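Local coordinates for protein GH127 beta-L-arabinofuranoside (Geobacillus stearothermophilus, PDB 4QK0) that probably hydrolyses terminal beta-L-arabinofuranosyl linkages, as a beta-L-arabinofuranosidase of glycoside hydrolase family 127, at residues P556-L561 and M641-N646; K377-V382 and C412-L417. All blocks are in the same frame, centred on the assembly; numbering follows the deposited sequence.

Interaction 1: residues P556-L561 and M641-N646; sequences PIVYCL and MVVWVN
Leu561 and Val642 form an antiparallel hydrogen-bonded pair in the mixed beta-sheet of the family 127 C-terminal domain, where strand 557-562 meets the last strand of that sheet, 641-647. The evidence is a reciprocal pair of backbone bonds: Leu561 N to Val642 O measures 2.8 Å and is nearly straight, 167° at the hydrogen, while Val642 N to Leu561 O measures 3.0 Å. The regular pairing stops one residue on. Val643 has a psi of -52°, which turns the chain out of extended geometry, and a water takes over the joining role by donating to both Tyr559 O and Val643 O, at 2.7 Å from the former.

Selenomethionine Met641 can be traced along its length. Met641 CB lies 3.8 Å from Leu561 O. With chi1 at -177°, Met641 CG stands opposite the backbone N and is carried against strand 557-562, where it meets Cys560 SG at 3.7 Å as well as passing close to Leu561 O. The chain then bends, bringing Met641 SE to 4.0 Å from Cys560 CB.

Past the break, Val643 supplies an apolar contact with both of its methyl groups. Val643 CG1 lies 3.9 Å from Val558 CG1, the two side chains crossing at about a right angle, and the other methyl leans on Cys560. With an alanine in its place both methyls go, which is likely to leave Val558 CG1 and Cys560 CB without their partners and open a gap beside Tyr559 O. On the far side of strand 557-562, Cys560 pairs through its backbone with Ile628 of strand 620-629, while on the near side Cys560 CB is 4.1 Å from Val643 CG2.

Interaction 2: residues K377-V382 and C412-L417; sequences KKFFYV and CCPPNL
Phe380 O takes a hydrogen bond from Thr334 OG1 and also has Cys413 CB 3.6 Å away, which places the loop 377-382 against helix 413-422. Both segments belong to the GH127 catalytic domain, whose family fold is an (alpha/alpha)6 barrel. Leu417 N bonds to Cys413 O at 2.9 Å, an i to i+4 helical bond.

A CH-pi contact carries one part of the interface. Pro414 CB sits over one face of the Phe379 ring, 3.8 Å from its centroid and 21° off the ring normal. Pro414 CB is displaced toward the rim, so Phe379 CZ is the ring atom it approaches most closely, at 3.6 Å. Pro414 CG covers the CD1–CE1 side of the same ring. A chi1 of -55° sets the Phe379 ring beside its own backbone N, and the side chain also rests on Val34 of helix 22-42. At the base of the ring, Phe379 CB packs on Cys413 CB at 3.9 Å.

Two cysteine sulfurs make up a second part, both approaching the Tyr381 ring obliquely. Cys413 SG is 3.5 Å from Tyr381 CD2, an oblique sulfur-aromatic contact. Residues 412-415 are poorly ordered, which limits the precision of this geometry. Cys412 also touches Cys335, and a disulfide between these two, absent here, has been observed for this protein; GH127 relatives are known for a zinc-cysteine active site, and the clustered cysteine sulfurs are consistent with such a site nearby. Cys412 SG comes to 3.6 Å from Tyr381 CE2.

Overall arrangement
Interaction 2 lies in the catalytic domain and interaction 1 in the C-terminal domain; their centres are 21 Å apart and their nearest atoms about 7 Å, so they do not touch. Trp633 spans the interval: Met641 of interaction 1 packs on it, and its ring meets that of Phe380 of interaction 2 with planes at about 20°. The backbone gives a second link, since the chain leaving 377-382 soon reaches Leu385 and Val387, which bond to Val643 and Met641. The probable active-site region is that of the cysteines in 412-417, with interaction 1 set back from it in the adjoining beta-sheet.

Interaction 1: residues P556-L561 and M641-N646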
# COMPACT_ATOMS: atom_id res chain seq x y z
N PRO A 556 -18.87 22.73 -8.77
CA PRO A 556 -18.65 21.76 -7.67
C PRO A 556 -18.09 20.38 -8.10
O PRO A 556 -17.90 19.52 -7.24
CB PRO A 556 -20.08 21.55 -7.13
CG PRO A 556 -20.91 21.61 -8.36
CD PRO A 556 -20.26 22.68 -9.22
N ILE A 557 -17.88 20.18 -9.40
CA ILE A 557 -17.58 18.87 -9.91
C ILE A 557 -16.09 18.67 -10.21
O ILE A 557 -15.49 19.45 -10.95
CB ILE A 557 -18.42 18.53 -11.15
CG1 ILE A 557 -19.86 18.28 -10.65
CG2 ILE A 557 -17.88 17.27 -11.81
CD1 ILE A 557 -20.83 18.03 -11.76
N VAL A 558 -15.55 17.67 -9.54
CA VAL A 558 -14.21 17.24 -9.74
C VAL A 558 -14.21 16.28 -10.94
O VAL A 558 -15.03 15.35 -11.02
CB VAL A 558 -13.65 16.54 -8.50
CG1 VAL A 558 -12.24 16.08 -8.74
CG2 VAL A 558 -13.63 17.48 -7.30
N TYR A 559 -13.21 16.48 -11.78
CA TYR A 559 -13.05 15.73 -13.01
C TYR A 559 -11.97 14.62 -12.88
O TYR A 559 -11.19 14.63 -11.97
CB TYR A 559 -12.71 16.74 -14.13
CG TYR A 559 -13.98 17.32 -14.66
CD1 TYR A 559 -14.72 18.23 -13.93
CD2 TYR A 559 -14.49 16.87 -15.87
CE1 TYR A 559 -15.96 18.69 -14.38
CE2 TYR A 559 -15.66 17.37 -16.37
CZ TYR A 559 -16.43 18.26 -15.60
OH TYR A 559 -17.64 18.68 -16.09
N CYS A 560 -11.99 13.68 -13.82
CA CYS A 560 -10.99 12.60 -13.89
C CYS A 560 -10.71 12.25 -15.33
O CYS A 560 -11.48 12.67 -16.25
CB CYS A 560 -11.45 11.39 -13.17
SG CYS A 560 -12.75 10.45 -13.95
N LEU A 561 -9.58 11.58 -15.56
CA LEU A 561 -9.26 11.05 -16.91
C LEU A 561 -9.41 9.57 -16.89
O LEU A 561 -9.01 8.91 -15.91
CB LEU A 561 -7.86 11.37 -17.34
CG LEU A 561 -7.33 12.78 -17.23
CD1 LEU A 561 -5.98 12.92 -17.94
CD2 LEU A 561 -8.28 13.72 -17.84
N MSE A 641 -7.97 5.08 -14.46
CA MSE A 641 -8.58 6.39 -14.11
C MSE A 641 -7.67 7.13 -13.17
O MSE A 641 -7.06 6.52 -12.33
CB MSE A 641 -9.95 6.14 -13.48
CG MSE A 641 -10.69 7.43 -13.13
SE MSE A 641 -10.15 8.04 -11.31
CE MSE A 641 -10.99 6.73 -10.26
N VAL A 642 -7.51 8.44 -13.37
CA VAL A 642 -6.86 9.28 -12.41
C VAL A 642 -7.57 10.58 -12.26
O VAL A 642 -8.10 11.08 -13.20
CB VAL A 642 -5.38 9.64 -12.74
CG1 VAL A 642 -4.51 8.41 -12.66
CG2 VAL A 642 -5.24 10.23 -14.12
N VAL A 643 -7.48 11.13 -11.04
CA VAL A 643 -7.94 12.47 -10.73
C VAL A 643 -6.75 13.41 -10.69
O VAL A 643 -6.75 14.45 -11.35
CB VAL A 643 -8.65 12.54 -9.35
CG1 VAL A 643 -8.90 13.99 -8.89
CG2 VAL A 643 -9.96 11.80 -9.41
N TRP A 644 -5.73 13.04 -9.92
CA TRP A 644 -4.60 13.89 -9.80
C TRP A 644 -3.64 13.58 -10.94
O TRP A 644 -3.01 12.52 -10.97
CB TRP A 644 -3.95 13.71 -8.43
CG TRP A 644 -4.79 14.28 -7.38
CD1 TRP A 644 -5.69 13.63 -6.59
CD2 TRP A 644 -4.80 15.64 -6.97
NE1 TRP A 644 -6.29 14.51 -5.76
CE2 TRP A 644 -5.73 15.75 -5.95
CE3 TRP A 644 -4.09 16.78 -7.37
CZ2 TRP A 644 -6.01 16.96 -5.31
CZ3 TRP A 644 -4.33 17.96 -6.73
CH2 TRP A 644 -5.32 18.05 -5.71
N VAL A 645 -3.47 14.51 -11.84
CA VAL A 645 -2.59 14.31 -12.98
C VAL A 645 -1.26 15.05 -12.82
O VAL A 645 -1.22 16.14 -12.25
CB VAL A 645 -3.33 14.48 -14.36
CG1 VAL A 645 -4.77 14.87 -14.24
CG2 VAL A 645 -2.61 15.35 -15.36
N ASN A 646 -0.19 14.42 -13.26
CA ASN A 646 1.10 15.03 -13.29
C ASN A 646 1.16 16.31 -14.07
O ASN A 646 0.61 16.41 -15.11
CB ASN A 646 2.17 14.08 -13.82
CG ASN A 646 2.46 12.98 -12.90
OD1 ASN A 646 2.27 11.87 -13.24
ND2 ASN A 646 2.92 13.27 -11.75
O HOH W 1 -8.86 16.00 -12.35

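Interaction 2: residues K377-V382 and C412-L417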
# COMPACT_ATOMS: atom_id res chain seq x y z
N LYS A 377 -27.46 -0.10 -11.06
CA LYS A 377 -27.44 -1.56 -10.93
C LYS A 377 -26.25 -2.13 -10.20
O LYS A 377 -26.35 -3.24 -9.69
CB LYS A 377 -27.53 -2.22 -12.31
CG LYS A 377 -28.90 -2.14 -12.89
CD LYS A 377 -28.91 -2.63 -14.32
CE LYS A 377 -30.33 -2.50 -14.84
NZ LYS A 377 -30.37 -2.58 -16.32
N LYS A 378 -25.14 -1.39 -10.20
CA LYS A 378 -23.94 -1.81 -9.53
C LYS A 378 -23.32 -0.68 -8.69
O LYS A 378 -23.54 0.50 -8.96
CB LYS A 378 -22.94 -2.35 -10.56
CG LYS A 378 -23.54 -3.53 -11.31
CD LYS A 378 -22.55 -4.40 -12.06
CE LYS A 378 -22.25 -3.82 -13.43
NZ LYS A 378 -21.89 -4.92 -14.37
N PHE A 379 -22.50 -1.09 -7.71
CA PHE A 379 -21.95 -0.20 -6.70
C PHE A 379 -20.47 -0.43 -6.41
O PHE A 379 -19.93 -1.53 -6.63
CB PHE A 379 -22.73 -0.36 -5.42
CG PHE A 379 -24.21 -0.17 -5.59
CD1 PHE A 379 -25.04 -1.27 -5.97
CD2 PHE A 379 -24.78 1.07 -5.45
CE1 PHE A 379 -26.41 -1.11 -6.15
CE2 PHE A 379 -26.17 1.21 -5.60
CZ PHE A 379 -26.98 0.13 -5.94
N PHE A 380 -19.83 0.64 -5.93
CA PHE A 380 -18.55 0.56 -5.26
C PHE A 380 -18.73 0.68 -3.75
O PHE A 380 -19.56 1.46 -3.25
CB PHE A 380 -17.66 1.74 -5.66
CG PHE A 380 -16.94 1.60 -6.93
CD1 PHE A 380 -16.37 0.42 -7.30
CD2 PHE A 380 -16.84 2.66 -7.77
CE1 PHE A 380 -15.72 0.32 -8.52
CE2 PHE A 380 -16.19 2.58 -8.98
CZ PHE A 380 -15.61 1.40 -9.35
N TYR A 381 -17.94 -0.09 -3.03
CA TYR A 381 -17.75 0.10 -1.61
C TYR A 381 -16.65 1.16 -1.46
O TYR A 381 -16.85 2.17 -0.83
CB TYR A 381 -17.39 -1.24 -1.01
CG TYR A 381 -17.69 -1.39 0.46
CD1 TYR A 381 -16.75 -0.99 1.39
CD2 TYR A 381 -18.86 -1.98 0.90
CE1 TYR A 381 -16.97 -1.13 2.75
CE2 TYR A 381 -19.08 -2.14 2.27
CZ TYR A 381 -18.13 -1.70 3.20
OH TYR A 381 -18.28 -1.80 4.57
N VAL A 382 -15.55 0.98 -2.19
CA VAL A 382 -14.36 1.83 -2.15
C VAL A 382 -14.29 2.75 -3.32
O VAL A 382 -14.57 2.33 -4.44
CB VAL A 382 -13.13 0.91 -2.19
CG1 VAL A 382 -11.88 1.63 -2.58
CG2 VAL A 382 -13.01 0.18 -0.87
N CYS A 412 -24.23 -2.43 2.04
CA CYS A 412 -24.70 -1.15 2.54
C CYS A 412 -24.60 -0.06 1.48
O CYS A 412 -25.43 0.84 1.43
CB CYS A 412 -23.90 -0.75 3.79
SG CYS A 412 -22.11 -0.62 3.55
N CYS A 413 -23.61 -0.13 0.61
CA CYS A 413 -23.48 0.84 -0.46
C CYS A 413 -24.86 1.19 -1.06
O CYS A 413 -25.16 2.37 -1.24
CB CYS A 413 -22.55 0.32 -1.54
SG CYS A 413 -21.68 -1.17 -1.00
N PRO A 414 -25.71 0.15 -1.36
CA PRO A 414 -27.03 0.44 -1.97
C PRO A 414 -28.13 1.08 -1.06
O PRO A 414 -28.52 2.22 -1.33
CB PRO A 414 -27.47 -0.92 -2.55
CG PRO A 414 -26.31 -1.84 -2.42
CD PRO A 414 -25.46 -1.30 -1.31
N PRO A 415 -28.65 0.38 0.00
CA PRO A 415 -29.75 1.02 0.77
C PRO A 415 -29.27 2.28 1.49
O PRO A 415 -30.10 3.17 1.84
CB PRO A 415 -30.18 -0.07 1.78
CG PRO A 415 -28.98 -0.93 1.97
CD PRO A 415 -28.19 -0.87 0.67
N ASN A 416 -27.93 2.35 1.68
CA ASN A 416 -27.30 3.54 2.15
C ASN A 416 -27.38 4.64 1.11
O ASN A 416 -27.91 5.70 1.45
CB ASN A 416 -25.92 3.31 2.72
CG ASN A 416 -25.84 3.60 4.24
OD1 ASN A 416 -25.77 2.67 5.03
ND2 ASN A 416 -25.87 4.89 4.63
N LEU A 417 -26.90 4.46 -0.12
CA LEU A 417 -27.04 5.57 -1.10
C LEU A 417 -28.48 5.92 -1.39
O LEU A 417 -28.81 7.06 -1.55
CB LEU A 417 -26.41 5.29 -2.43
CG LEU A 417 -25.04 5.89 -2.69
CD1 LEU A 417 -24.56 5.34 -4.03
CD2 LEU A 417 -25.02 7.42 -2.73